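Local coordinates for uncharacterized protein (PDB 4L3R) that is of unknown function but belongs to the DUF4847 family of the calycin clan and folds around a meandering antiparallel beta sheet, at residues Glu8-Lys13 with Leu55-Ala60; Leu17-Thr22 with Thr138-Phe143; Val70-Val75 with Lys109-Gly114. One frame throughout, in Å; residues are numbered along the deposited sequence.

Contact 1 (Glu8-Lys13 with Leu55-Ala60)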
ATOM      1  N   GLU B   8      -8.028   4.943   1.345  1.00 74.90           N
ATOM      2  CA  GLU B   8      -9.303   4.223   1.323  1.00 75.70           C
ATOM      3  C   GLU B   8      -9.586   3.721  -0.112  1.00 75.32           C
ATOM      4  O   GLU B   8     -10.356   2.780  -0.279  1.00 76.10           O
ATOM      5  CB  GLU B   8     -10.450   5.114   1.846  1.00 79.87           C
ATOM      6  CG  GLU B   8     -11.774   4.395   2.081  1.00 93.22           C
ATOM      7  CD  GLU B   8     -11.730   3.123   2.913  1.00113.45           C
ATOM      8  OE1 GLU B   8     -10.963   3.081   3.902  1.00107.35           O
ATOM      9  OE2 GLU B   8     -12.463   2.164   2.575  1.00103.70           O
ATOM     10  N   ILE B   9      -8.921   4.304  -1.134  1.00 67.67           N
ATOM     11  CA  ILE B   9      -9.050   3.887  -2.532  1.00 63.90           C
ATOM     12  C   ILE B   9      -8.288   2.546  -2.743  1.00 65.88           C
ATOM     13  O   ILE B   9      -8.706   1.736  -3.571  1.00 63.86           O
ATOM     14  CB  ILE B   9      -8.552   5.023  -3.483  1.00 65.03           C
ATOM     15  CG1 ILE B   9      -9.401   6.308  -3.304  1.00 66.97           C
ATOM     16  CG2 ILE B   9      -8.585   4.592  -4.935  1.00 62.81           C
ATOM     17  CD1 ILE B   9      -8.755   7.570  -3.870  1.00 73.97           C
ATOM     18  N   PHE B  10      -7.199   2.314  -1.977  1.00 63.44           N
ATOM     19  CA  PHE B  10      -6.384   1.085  -2.014  1.00 62.81           C
ATOM     20  C   PHE B  10      -6.863  -0.008  -1.037  1.00 73.38           C
ATOM     21  O   PHE B  10      -6.376  -1.141  -1.114  1.00 74.42           O
ATOM     22  CB  PHE B  10      -4.927   1.413  -1.622  1.00 63.26           C
ATOM     23  CG  PHE B  10      -4.125   2.164  -2.650  1.00 61.11           C
ATOM     24  CD1 PHE B  10      -4.286   3.531  -2.816  1.00 61.99           C
ATOM     25  CD2 PHE B  10      -3.137   1.522  -3.389  1.00 61.33           C
ATOM     26  CE1 PHE B  10      -3.537   4.225  -3.759  1.00 61.09           C
ATOM     27  CE2 PHE B  10      -2.374   2.225  -4.319  1.00 62.25           C
ATOM     28  CZ  PHE B  10      -2.584   3.569  -4.502  1.00 59.03           C
ATOM     29  N   ASN B  11      -7.746   0.338  -0.086  1.00 73.74           N
ATOM     30  CA  ASN B  11      -8.157  -0.554   0.999  1.00 77.95           C
ATOM     31  C   ASN B  11      -9.042  -1.744   0.558  1.00 84.02           C
ATOM     32  O   ASN B  11     -10.269  -1.680   0.650  1.00 84.31           O
ATOM     33  CB  ASN B  11      -8.871   0.260   2.103  1.00 81.26           C
ATOM     34  CG  ASN B  11      -9.039  -0.447   3.429  1.00101.09           C
ATOM     35  OD1 ASN B  11      -8.555  -1.565   3.651  1.00 92.04           O
ATOM     36  ND2 ASN B  11      -9.683   0.230   4.368  1.00 96.12           N
ATOM     37  N   ASP B  12      -8.383  -2.861   0.172  1.00 82.24           N
ATOM     38  CA  ASP B  12      -8.990  -4.155  -0.170  1.00 84.22           C
ATOM     39  C   ASP B  12     -10.313  -3.993  -0.939  1.00 85.71           C
ATOM     40  O   ASP B  12     -11.391  -4.317  -0.421  1.00 88.20           O
ATOM     41  CB  ASP B  12      -9.197  -4.963   1.138  1.00 91.76           C
ATOM     42  CG  ASP B  12      -9.635  -6.412   0.974  1.00110.25           C
ATOM     43  OD1 ASP B  12      -9.176  -7.069   0.010  1.00110.92           O
ATOM     44  OD2 ASP B  12     -10.404  -6.900   1.835  1.00119.79           O
ATOM     45  N   LYS B  13     -10.229  -3.465  -2.167  1.00 77.09           N
ATOM     46  CA  LYS B  13     -11.430  -3.246  -2.966  1.00 74.74           C
ATOM     47  C   LYS B  13     -11.141  -3.169  -4.451  1.00 74.57           C
ATOM     48  O   LYS B  13     -10.104  -2.643  -4.868  1.00 72.91           O
ATOM     49  CB  LYS B  13     -12.144  -1.955  -2.522  1.00 76.17           C
ATOM     50  CG  LYS B  13     -11.273  -0.692  -2.555  1.00 75.41           C
ATOM     51  CD  LYS B  13     -12.063   0.564  -2.218  1.00 77.80           C
ATOM     52  CE  LYS B  13     -12.489   0.627  -0.769  1.00 80.16           C
ATOM     53  NZ  LYS B  13     -12.973   1.979  -0.408  1.00 81.50           N
ATOM     54  N   LEU B  55     -11.097  -1.828 -11.888  1.00 47.18           N
ATOM     55  CA  LEU B  55      -9.965  -0.945 -11.608  1.00 46.73           C
ATOM     56  C   LEU B  55      -9.473  -1.242 -10.194  1.00 52.67           C
ATOM     57  O   LEU B  55     -10.283  -1.390  -9.278  1.00 54.00           O
ATOM     58  CB  LEU B  55     -10.404   0.524 -11.783  1.00 46.09           C
ATOM     59  CG  LEU B  55      -9.445   1.635 -11.324  1.00 50.20           C
ATOM     60  CD1 LEU B  55      -8.237   1.732 -12.246  1.00 49.60           C
ATOM     61  CD2 LEU B  55     -10.157   2.974 -11.318  1.00 51.12           C
ATOM     62  N   ASN B  56      -8.159  -1.403 -10.028  1.00 48.25           N
ATOM     63  CA  ASN B  56      -7.565  -1.730  -8.738  1.00 48.82           C
ATOM     64  C   ASN B  56      -6.366  -0.851  -8.454  1.00 52.18           C
ATOM     65  O   ASN B  56      -5.471  -0.735  -9.292  1.00 50.70           O
ATOM     66  CB  ASN B  56      -7.119  -3.199  -8.718  1.00 48.30           C
ATOM     67  CG  ASN B  56      -8.243  -4.180  -8.581  1.00 62.39           C
ATOM     68  OD1 ASN B  56      -8.735  -4.717  -9.571  1.00 59.66           O
ATOM     69  ND2 ASN B  56      -8.658  -4.471  -7.354  1.00 50.93           N
ATOM     70  N   PHE B  57      -6.346  -0.247  -7.271  1.00 49.95           N
ATOM     71  CA  PHE B  57      -5.223   0.533  -6.770  1.00 50.35           C
ATOM     72  C   PHE B  57      -4.482  -0.396  -5.839  1.00 57.28           C
ATOM     73  O   PHE B  57      -5.062  -0.826  -4.843  1.00 57.57           O
ATOM     74  CB  PHE B  57      -5.714   1.796  -6.065  1.00 51.76           C
ATOM     75  CG  PHE B  57      -6.316   2.784  -7.031  1.00 51.47           C
ATOM     76  CD1 PHE B  57      -7.633   2.659  -7.446  1.00 53.61           C
ATOM     77  CD2 PHE B  57      -5.558   3.816  -7.553  1.00 52.30           C
ATOM     78  CE1 PHE B  57      -8.190   3.575  -8.331  1.00 53.52           C
ATOM     79  CE2 PHE B  57      -6.118   4.735  -8.435  1.00 54.26           C
ATOM     80  CZ  PHE B  57      -7.433   4.613  -8.815  1.00 52.51           C
ATOM     81  N   ASN B  58      -3.269  -0.817  -6.206  1.00 56.56           N
ATOM     82  CA  ASN B  58      -2.510  -1.768  -5.387  1.00 59.81           C
ATOM     83  C   ASN B  58      -1.122  -1.284  -5.076  1.00 66.85           C
ATOM     84  O   ASN B  58      -0.559  -0.468  -5.808  1.00 65.28           O
ATOM     85  CB  ASN B  58      -2.380  -3.122  -6.096  1.00 59.91           C
ATOM     86  CG  ASN B  58      -3.658  -3.697  -6.644  1.00 78.79           C
ATOM     87  OD1 ASN B  58      -3.804  -3.872  -7.854  1.00 71.64           O
ATOM     88  ND2 ASN B  58      -4.584  -4.054  -5.763  1.00 73.35           N
ATOM     89  N   CYS B  59      -0.550  -1.872  -4.017  1.00 67.65           N
ATOM     90  CA  CYS B  59       0.819  -1.651  -3.601  1.00 69.67           C
ATOM     91  C   CYS B  59       1.600  -2.894  -3.997  1.00 74.61           C
ATOM     92  O   CYS B  59       1.127  -4.007  -3.758  1.00 75.72           O
ATOM     93  CB  CYS B  59       0.905  -1.367  -2.104  1.00 72.74           C
ATOM     94  SG  CYS B  59       0.706   0.382  -1.673  1.00 76.02           S
ATOM     95  N   ALA B  60       2.752  -2.714  -4.650  1.00 70.64           N
ATOM     96  CA  ALA B  60       3.563  -3.826  -5.137  1.00 72.59           C
ATOM     97  C   ALA B  60       5.041  -3.547  -4.972  1.00 75.27           C
ATOM     98  O   ALA B  60       5.452  -2.391  -5.028  1.00 72.10           O
ATOM     99  CB  ALA B  60       3.251  -4.070  -6.608  1.00 72.46           C
TER

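Contact 2 (Leu17-Thr22 with Thr138-Phe143)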
ATOM      1  N   LEU B  17     -16.709  -0.340 -12.932  1.00 49.01           N
ATOM      2  CA  LEU B  17     -17.257   0.741 -13.745  1.00 48.20           C
ATOM      3  C   LEU B  17     -18.782   0.753 -13.705  1.00 54.86           C
ATOM      4  O   LEU B  17     -19.405  -0.288 -13.899  1.00 55.40           O
ATOM      5  CB  LEU B  17     -16.799   0.585 -15.202  1.00 46.70           C
ATOM      6  CG  LEU B  17     -17.208   1.707 -16.156  1.00 50.54           C
ATOM      7  CD1 LEU B  17     -16.358   2.947 -15.925  1.00 49.01           C
ATOM      8  CD2 LEU B  17     -17.141   1.230 -17.602  1.00 51.46           C
ATOM      9  N   SER B  18     -19.375   1.927 -13.438  1.00 53.63           N
ATOM     10  CA  SER B  18     -20.829   2.112 -13.402  1.00 56.32           C
ATOM     11  C   SER B  18     -21.324   3.104 -14.477  1.00 60.05           C
ATOM     12  O   SER B  18     -22.504   3.062 -14.816  1.00 62.12           O
ATOM     13  CB  SER B  18     -21.265   2.596 -12.024  1.00 62.10           C
ATOM     14  OG  SER B  18     -20.643   3.827 -11.696  1.00 72.51           O
ATOM     15  N   ARG B  19     -20.451   3.988 -15.005  1.00 53.70           N
ATOM     16  CA  ARG B  19     -20.860   4.991 -15.987  1.00 53.52           C
ATOM     17  C   ARG B  19     -19.665   5.703 -16.623  1.00 54.81           C
ATOM     18  O   ARG B  19     -18.600   5.769 -16.012  1.00 52.66           O
ATOM     19  CB  ARG B  19     -21.761   6.056 -15.304  1.00 54.74           C
ATOM     20  CG  ARG B  19     -21.146   6.719 -14.083  1.00 62.74           C
ATOM     21  CD  ARG B  19     -22.196   7.391 -13.217  1.00 73.33           C
ATOM     22  NE  ARG B  19     -21.586   8.146 -12.116  1.00 81.64           N
ATOM     23  CZ  ARG B  19     -21.137   9.401 -12.183  1.00 88.69           C
ATOM     24  NH1 ARG B  19     -21.221  10.090 -13.315  1.00 71.81           N
ATOM     25  NH2 ARG B  19     -20.598   9.976 -11.116  1.00 75.01           N
ATOM     26  N   ILE B  20     -19.851   6.218 -17.852  1.00 50.61           N
ATOM     27  CA  ILE B  20     -18.876   7.058 -18.572  1.00 49.01           C
ATOM     28  C   ILE B  20     -19.699   8.169 -19.205  1.00 56.87           C
ATOM     29  O   ILE B  20     -20.349   7.932 -20.213  1.00 57.71           O
ATOM     30  CB  ILE B  20     -17.979   6.334 -19.599  1.00 48.52           C
ATOM     31  CG1 ILE B  20     -17.403   5.052 -19.006  1.00 45.88           C
ATOM     32  CG2 ILE B  20     -16.860   7.294 -20.057  1.00 48.65           C
ATOM     33  CD1 ILE B  20     -16.295   4.361 -19.841  1.00 44.81           C
ATOM     34  N   THR B  21     -19.717   9.354 -18.602  1.00 55.80           N
ATOM     35  CA  THR B  21     -20.593  10.425 -19.065  1.00 58.93           C
ATOM     36  C   THR B  21     -19.877  11.776 -19.084  1.00 64.72           C
ATOM     37  O   THR B  21     -18.670  11.845 -18.851  1.00 62.93           O
ATOM     38  CB  THR B  21     -21.839  10.425 -18.167  1.00 66.70           C
ATOM     39  OG1 THR B  21     -22.774  11.375 -18.654  1.00 73.03           O
ATOM     40  CG2 THR B  21     -21.521  10.678 -16.696  1.00 62.89           C
ATOM     41  N   THR B  22     -20.625  12.841 -19.409  1.00 65.87           N
ATOM     42  CA  THR B  22     -20.102  14.209 -19.470  1.00 68.51           C
ATOM     43  C   THR B  22     -19.873  14.736 -18.056  1.00 75.67           C
ATOM     44  O   THR B  22     -20.400  14.173 -17.092  1.00 75.37           O
ATOM     45  CB  THR B  22     -21.042  15.113 -20.267  1.00 75.49           C
ATOM     46  OG1 THR B  22     -22.360  14.988 -19.728  1.00 75.24           O
ATOM     47  CG2 THR B  22     -21.034  14.782 -21.753  1.00 71.94           C
ATOM     48  N   THR B 138     -14.165  17.327 -21.307  1.00 75.21           N
ATOM     49  CA  THR B 138     -13.879  16.700 -20.023  1.00 71.49           C
ATOM     50  C   THR B 138     -15.031  15.758 -19.710  1.00 71.68           C
ATOM     51  O   THR B 138     -16.168  16.220 -19.589  1.00 74.41           O
ATOM     52  CB  THR B 138     -13.679  17.759 -18.937  1.00 76.84           C
ATOM     53  OG1 THR B 138     -12.452  18.438 -19.200  1.00 77.02           O
ATOM     54  CG2 THR B 138     -13.632  17.162 -17.529  1.00 72.81           C
ATOM     55  N   LYS B 139     -14.738  14.453 -19.571  1.00 61.80           N
ATOM     56  CA  LYS B 139     -15.730  13.424 -19.259  1.00 58.73           C
ATOM     57  C   LYS B 139     -15.410  12.815 -17.910  1.00 59.29           C
ATOM     58  O   LYS B 139     -14.374  13.125 -17.323  1.00 57.22           O
ATOM     59  CB  LYS B 139     -15.762  12.353 -20.370  1.00 58.73           C
ATOM     60  CG  LYS B 139     -16.779  12.667 -21.476  1.00 64.61           C
ATOM     61  CD  LYS B 139     -16.174  12.652 -22.856  1.00 66.99           C
ATOM     62  CE  LYS B 139     -17.228  12.928 -23.904  1.00 63.85           C
ATOM     63  NZ  LYS B 139     -16.630  13.141 -25.243  1.00 74.16           N
ATOM     64  N   VAL B 140     -16.319  11.984 -17.393  1.00 55.85           N
ATOM     65  CA  VAL B 140     -16.123  11.339 -16.103  1.00 54.69           C
ATOM     66  C   VAL B 140     -16.429   9.862 -16.191  1.00 53.77           C
ATOM     67  O   VAL B 140     -17.408   9.474 -16.823  1.00 52.43           O
ATOM     68  CB  VAL B 140     -16.947  11.988 -14.960  1.00 61.90           C
ATOM     69  CG1 VAL B 140     -16.454  13.394 -14.670  1.00 64.46           C
ATOM     70  CG2 VAL B 140     -18.449  11.988 -15.254  1.00 63.60           C
HETATM   71  N   MSE B 141     -15.595   9.045 -15.521  1.00 47.40           N
HETATM   72  CA  MSE B 141     -15.797   7.613 -15.363  1.00 44.21           C
HETATM   73  C   MSE B 141     -16.192   7.385 -13.924  1.00 51.89           C
HETATM   74  O   MSE B 141     -15.421   7.743 -13.040  1.00 52.68           O
HETATM   75  CB  MSE B 141     -14.520   6.827 -15.657  1.00 43.37           C
HETATM   76  CG  MSE B 141     -14.225   6.591 -17.108  1.00 47.55           C
HETATM   77 SE   MSE B 141     -12.597   5.528 -17.236  0.75 50.75          SE
HETATM   78  CE  MSE B 141     -11.392   6.959 -16.940  1.00 48.63           C
ATOM     79  N   GLY B 142     -17.368   6.824 -13.682  1.00 50.54           N
ATOM     80  CA  GLY B 142     -17.834   6.543 -12.331  1.00 51.74           C
ATOM     81  C   GLY B 142     -17.610   5.086 -11.991  1.00 53.97           C
ATOM     82  O   GLY B 142     -17.772   4.223 -12.852  1.00 51.43           O
ATOM     83  N   PHE B 143     -17.224   4.807 -10.737  1.00 51.81           N
ATOM     84  CA  PHE B 143     -16.998   3.446 -10.255  1.00 51.77           C
ATOM     85  C   PHE B 143     -17.684   3.214  -8.916  1.00 60.19           C
ATOM     86  O   PHE B 143     -17.935   4.167  -8.178  1.00 60.07           O
ATOM     87  CB  PHE B 143     -15.502   3.159 -10.087  1.00 51.16           C
ATOM     88  CG  PHE B 143     -14.666   3.248 -11.338  1.00 49.94           C
ATOM     89  CD1 PHE B 143     -14.229   4.475 -11.814  1.00 51.38           C
ATOM     90  CD2 PHE B 143     -14.278   2.104 -12.015  1.00 50.90           C
ATOM     91  CE1 PHE B 143     -13.474   4.560 -12.984  1.00 50.18           C
ATOM     92  CE2 PHE B 143     -13.522   2.189 -13.179  1.00 51.87           C
ATOM     93  CZ  PHE B 143     -13.139   3.419 -13.669  1.00 48.86           C
TER

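Contact 3 (Val70-Val75 with Lys109-Gly114)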
ATOM      1  N   VAL B  70      -1.609   1.379 -10.505  1.00 51.04           N
ATOM      2  CA  VAL B  70      -2.968   1.149 -10.985  1.00 49.47           C
ATOM      3  C   VAL B  70      -2.975  -0.041 -11.929  1.00 50.95           C
ATOM      4  O   VAL B  70      -2.123  -0.144 -12.814  1.00 49.69           O
ATOM      5  CB  VAL B  70      -3.557   2.405 -11.678  1.00 52.71           C
ATOM      6  CG1 VAL B  70      -4.764   2.058 -12.551  1.00 52.78           C
ATOM      7  CG2 VAL B  70      -3.961   3.425 -10.650  1.00 52.68           C
ATOM      8  N   SER B  71      -3.973  -0.902 -11.758  1.00 46.67           N
ATOM      9  CA  SER B  71      -4.239  -2.036 -12.635  1.00 47.04           C
ATOM     10  C   SER B  71      -5.699  -1.958 -13.057  1.00 49.68           C
ATOM     11  O   SER B  71      -6.537  -1.528 -12.271  1.00 48.97           O
ATOM     12  CB  SER B  71      -3.945  -3.361 -11.936  1.00 51.61           C
ATOM     13  OG  SER B  71      -2.551  -3.584 -11.810  1.00 62.38           O
ATOM     14  N   ALA B  72      -6.001  -2.337 -14.286  1.00 46.62           N
ATOM     15  CA  ALA B  72      -7.374  -2.327 -14.765  1.00 45.92           C
ATOM     16  C   ALA B  72      -7.577  -3.398 -15.805  1.00 51.45           C
ATOM     17  O   ALA B  72      -6.640  -3.793 -16.501  1.00 52.13           O
ATOM     18  CB  ALA B  72      -7.735  -0.967 -15.341  1.00 44.53           C
ATOM     19  N   HIS B  73      -8.799  -3.890 -15.888  1.00 48.92           N
ATOM     20  CA  HIS B  73      -9.167  -4.884 -16.881  1.00 50.37           C
ATOM     21  C   HIS B  73     -10.435  -4.410 -17.547  1.00 52.65           C
ATOM     22  O   HIS B  73     -11.409  -4.136 -16.854  1.00 51.20           O
ATOM     23  CB  HIS B  73      -9.345  -6.265 -16.246  1.00 53.54           C
ATOM     24  CG  HIS B  73      -9.834  -7.291 -17.218  1.00 59.33           C
ATOM     25  ND1 HIS B  73     -11.024  -7.952 -17.019  1.00 62.79           N
ATOM     26  CD2 HIS B  73      -9.319  -7.674 -18.408  1.00 62.33           C
ATOM     27  CE1 HIS B  73     -11.169  -8.762 -18.054  1.00 64.15           C
ATOM     28  NE2 HIS B  73     -10.177  -8.612 -18.927  1.00 64.31           N
ATOM     29  N   ALA B  74     -10.410  -4.268 -18.878  1.00 49.02           N
ATOM     30  CA  ALA B  74     -11.581  -3.891 -19.654  1.00 47.99           C
ATOM     31  C   ALA B  74     -12.289  -5.186 -20.089  1.00 51.76           C
ATOM     32  O   ALA B  74     -13.067  -5.707 -19.298  1.00 51.25           O
ATOM     33  CB  ALA B  74     -11.179  -3.033 -20.841  1.00 48.08           C
ATOM     34  N   VAL B  75     -12.010  -5.729 -21.289  1.00 49.47           N
ATOM     35  CA  VAL B  75     -12.606  -6.988 -21.745  1.00 51.84           C
ATOM     36  C   VAL B  75     -11.455  -7.895 -22.180  1.00 59.60           C
ATOM     37  O   VAL B  75     -11.133  -8.846 -21.467  1.00 62.13           O
ATOM     38  CB  VAL B  75     -13.670  -6.762 -22.859  1.00 56.03           C
ATOM     39  CG1 VAL B  75     -14.228  -8.098 -23.366  1.00 58.57           C
ATOM     40  CG2 VAL B  75     -14.797  -5.864 -22.353  1.00 53.73           C
ATOM     41  N   LYS B 109     -12.775   0.337 -25.505  1.00 47.82           N
ATOM     42  CA  LYS B 109     -11.816   1.292 -26.084  1.00 47.62           C
ATOM     43  C   LYS B 109     -11.840   2.619 -25.319  1.00 50.06           C
ATOM     44  O   LYS B 109     -10.783   3.183 -25.030  1.00 50.24           O
ATOM     45  CB  LYS B 109     -12.122   1.557 -27.568  1.00 50.69           C
ATOM     46  CG  LYS B 109     -11.760   0.425 -28.518  1.00 53.34           C
ATOM     47  CD  LYS B 109     -12.240   0.768 -29.935  1.00 55.86           C
ATOM     48  CE  LYS B 109     -11.882  -0.281 -30.947  1.00 76.07           C
ATOM     49  NZ  LYS B 109     -12.324   0.096 -32.316  1.00 91.07           N
ATOM     50  N   VAL B 110     -13.055   3.113 -25.004  1.00 45.19           N
ATOM     51  CA  VAL B 110     -13.256   4.360 -24.262  1.00 44.26           C
ATOM     52  C   VAL B 110     -12.697   4.220 -22.827  1.00 49.73           C
ATOM     53  O   VAL B 110     -12.058   5.146 -22.325  1.00 49.68           O
ATOM     54  CB  VAL B 110     -14.759   4.758 -24.269  1.00 47.08           C
ATOM     55  CG1 VAL B 110     -15.069   5.827 -23.220  1.00 46.58           C
ATOM     56  CG2 VAL B 110     -15.175   5.241 -25.657  1.00 48.08           C
ATOM     57  N   PHE B 111     -12.954   3.080 -22.176  1.00 47.16           N
ATOM     58  CA  PHE B 111     -12.481   2.803 -20.814  1.00 46.62           C
ATOM     59  C   PHE B 111     -10.948   2.851 -20.725  1.00 50.80           C
ATOM     60  O   PHE B 111     -10.411   3.561 -19.876  1.00 50.29           O
ATOM     61  CB  PHE B 111     -12.990   1.417 -20.377  1.00 48.65           C
ATOM     62  CG  PHE B 111     -12.569   0.958 -19.003  1.00 49.86           C
ATOM     63  CD1 PHE B 111     -13.255   1.378 -17.876  1.00 52.31           C
ATOM     64  CD2 PHE B 111     -11.551   0.032 -18.844  1.00 51.79           C
ATOM     65  CE1 PHE B 111     -12.913   0.907 -16.618  1.00 53.15           C
ATOM     66  CE2 PHE B 111     -11.196  -0.430 -17.577  1.00 54.73           C
ATOM     67  CZ  PHE B 111     -11.888   0.003 -16.470  1.00 52.58           C
ATOM     68  N   ILE B 112     -10.257   2.132 -21.623  1.00 48.79           N
ATOM     69  CA  ILE B 112      -8.788   2.057 -21.629  1.00 50.08           C
ATOM     70  C   ILE B 112      -8.167   3.421 -21.965  1.00 55.72           C
ATOM     71  O   ILE B 112      -7.247   3.841 -21.263  1.00 56.32           O
ATOM     72  CB  ILE B 112      -8.287   0.942 -22.597  1.00 54.74           C
ATOM     73  CG1 ILE B 112      -8.697  -0.466 -22.084  1.00 55.12           C
ATOM     74  CG2 ILE B 112      -6.766   1.014 -22.827  1.00 56.05           C
ATOM     75  CD1 ILE B 112      -7.938  -1.003 -20.842  1.00 58.89           C
ATOM     76  N   SER B 113      -8.651   4.105 -23.019  1.00 51.88           N
ATOM     77  CA  SER B 113      -8.121   5.430 -23.384  1.00 51.86           C
ATOM     78  C   SER B 113      -8.346   6.463 -22.292  1.00 51.93           C
ATOM     79  O   SER B 113      -7.463   7.273 -22.030  1.00 52.64           O
ATOM     80  CB  SER B 113      -8.754   5.947 -24.678  1.00 56.50           C
ATOM     81  OG  SER B 113      -8.193   5.296 -25.803  1.00 70.83           O
ATOM     82  N   GLY B 114      -9.540   6.456 -21.714  1.00 45.96           N
ATOM     83  CA  GLY B 114      -9.922   7.396 -20.674  1.00 44.99           C
ATOM     84  C   GLY B 114      -9.081   7.295 -19.421  1.00 48.73           C
ATOM     85  O   GLY B 114      -8.777   8.321 -18.808  1.00 48.29           O
TER

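Contact 1 (Glu8-Lys13 with Leu55-Ala60)
Phe10 and Phe57 meet edge-to-face where the short N-terminal helix 4-10 sits against strand 54-61 of the antiparallel sheet, an arrangement consistent with the calycin clan; here the helix comes just before the first strand, 15-22. The edge of Phe57 is directed at the face of Phe10, with the ring planes at 62° and the centroids 5.7 Å apart. The CB of Phe10 lies 3.9 Å from Phe57 O, and CG, anti to the carbonyl carbon (chi1 -73°), turns the ring across the strand backbone. CD2 comes within 3.4 Å of Phe57 O, while CE2 reaches Asn58 O at 3.6 Å, so that side of the ring runs along the backbone of the strand. CG, CD1, CE1 and CZ all face Phe57 CB. That methylene stands almost exactly over the middle of the Phe10 ring, 3.6 Å from Phe57 CB to the centroid, as a CH-pi contact. Cys59 SG approaches the same ring obliquely and forms a disulfide with Cys59 of the second subunit, whose Val66 also packs on Phe10; the ring therefore belongs to the dimer interface as well. An alanine here is likely to leave a gap between helix and strand, taking from the Phe57 edge the face it meets and from Val66 of the second subunit its apolar partner. Away from the strand, Lys13 NZ ties the turn back onto the helix through a salt bridge to Glu8 OE2 and a hydrogen bond to Glu8 O. Back at the strand, Ile9 lays its CG2 over a face of the Phe57 ring, offset toward the rim, and comes within 3.3 Å of Phe57 CD1.

Contact 2 (Leu17-Thr22 with Thr138-Phe143)
Ile20 and Met141, a selenomethionine, lie side by side in a non-hydrogen-bonded antiparallel pair at the apolar centre, where the first and last strands of the sheet, 15-22 and 137-144, run together with their directions 162° apart. Ile20 CG1 is 4.0 Å from Met141 CG. On the same face, Leu17 CD1 rests over the Phe143 ring, off-centre toward the rim, in a CH-pi contact 4.2 Å from the centroid; helix 106-116 covers this side through Phe111 and Val110. On the opposite face the methyls Thr21 CG2 and Val140 CG2 touch at 3.6 Å, while Thr21 OG1 is hydrogen-bonded to Glu27 O. Thr21 and Val140 also exchange two backbone hydrogen bonds.

Further along, the register slips by one residue: Ser18 and Arg19 both face Gly142, a classic beta bulge. With Arg19 placed as it is, a CB on Gly142 would come too close to Arg19 NE; instead the extended Arg19 chain carries one face of its guanidinium over Gly142 CA. Gly142 N donates to Arg19 O, and Gly142 O receives a nearly straight bond of 2.9 Å from Ser18 N (177°), plus weak ones from Ser18 OG, at 3.1 Å, and Arg19 N.

Contact 3 (Val70-Val75 with Lys109-Gly114)
Phe111 is the flat group at the middle of this contact, and it reaches from helix 106-116 onto the end of strand 66-73, so that the helix packs against the antiparallel sheet of this calycin-clan protein. Its CG is anti to the backbone N (chi1 179°), which sends the ring out from the helix toward the strand. Three groups from the strand end and the turn after it approach the ring obliquely: Ala74 CB is 3.7 Å from Phe111 CD2, His73 O is 3.8 Å from Phe111 CE2, and Ala72 CB is 4.2 Å from that same CE2. Phe53, from just before strand 54-61, pairs edge-to-face with this ring.

The other flat group is the imidazole of His73, a residue whose CB points away from the helix. Val75 N lies above one of its faces, offset toward the rim, about 4.1 Å from the plane. His73 NE2 makes a weak, bent hydrogen bond to Val75 O at 2.7 Å, and ND1 is hydrogen-bonded to Glu51 O. A carbonyl oxygen at each ring nitrogen probably limits rotation of the imidazole, and a positive charge on it would probably be stabilised.

No hydrogen bond joins the strand end to the helix; the alanine methyls meet the Phe111 ring and the end of Ile112. Ala74 is shared, its methyl touching both helix side chains. Ala108, one turn earlier on the helix, packs on Ala74 too, and Leu115 adds to the cover of Ala72. In Ile112, chi1 places CG1 and the chi2 of -72° folds CD1 back, so that each lies 3.8 Å from Ala74 CB.

From the N terminus, the helix end and following turn at 8-13 open contact 1 and the first strand, at 17-22, opens contact 2. Contact 1 closes at 55-60 while contact 2 is still open, so the two cross. Contact 3 then opens at 70-75 and closes at 109-114, following contact 1 in series and lying wholly within the span of contact 2, which closes last at 138-143 and joins the first strand to the final one. Strand 54-61 neighbours both 15-22 and 66-73, so all three contacts share one sheet. Phe143 links the set, its CE2 touching Leu55 CB of contact 1 and Phe111 CE1 of contact 3.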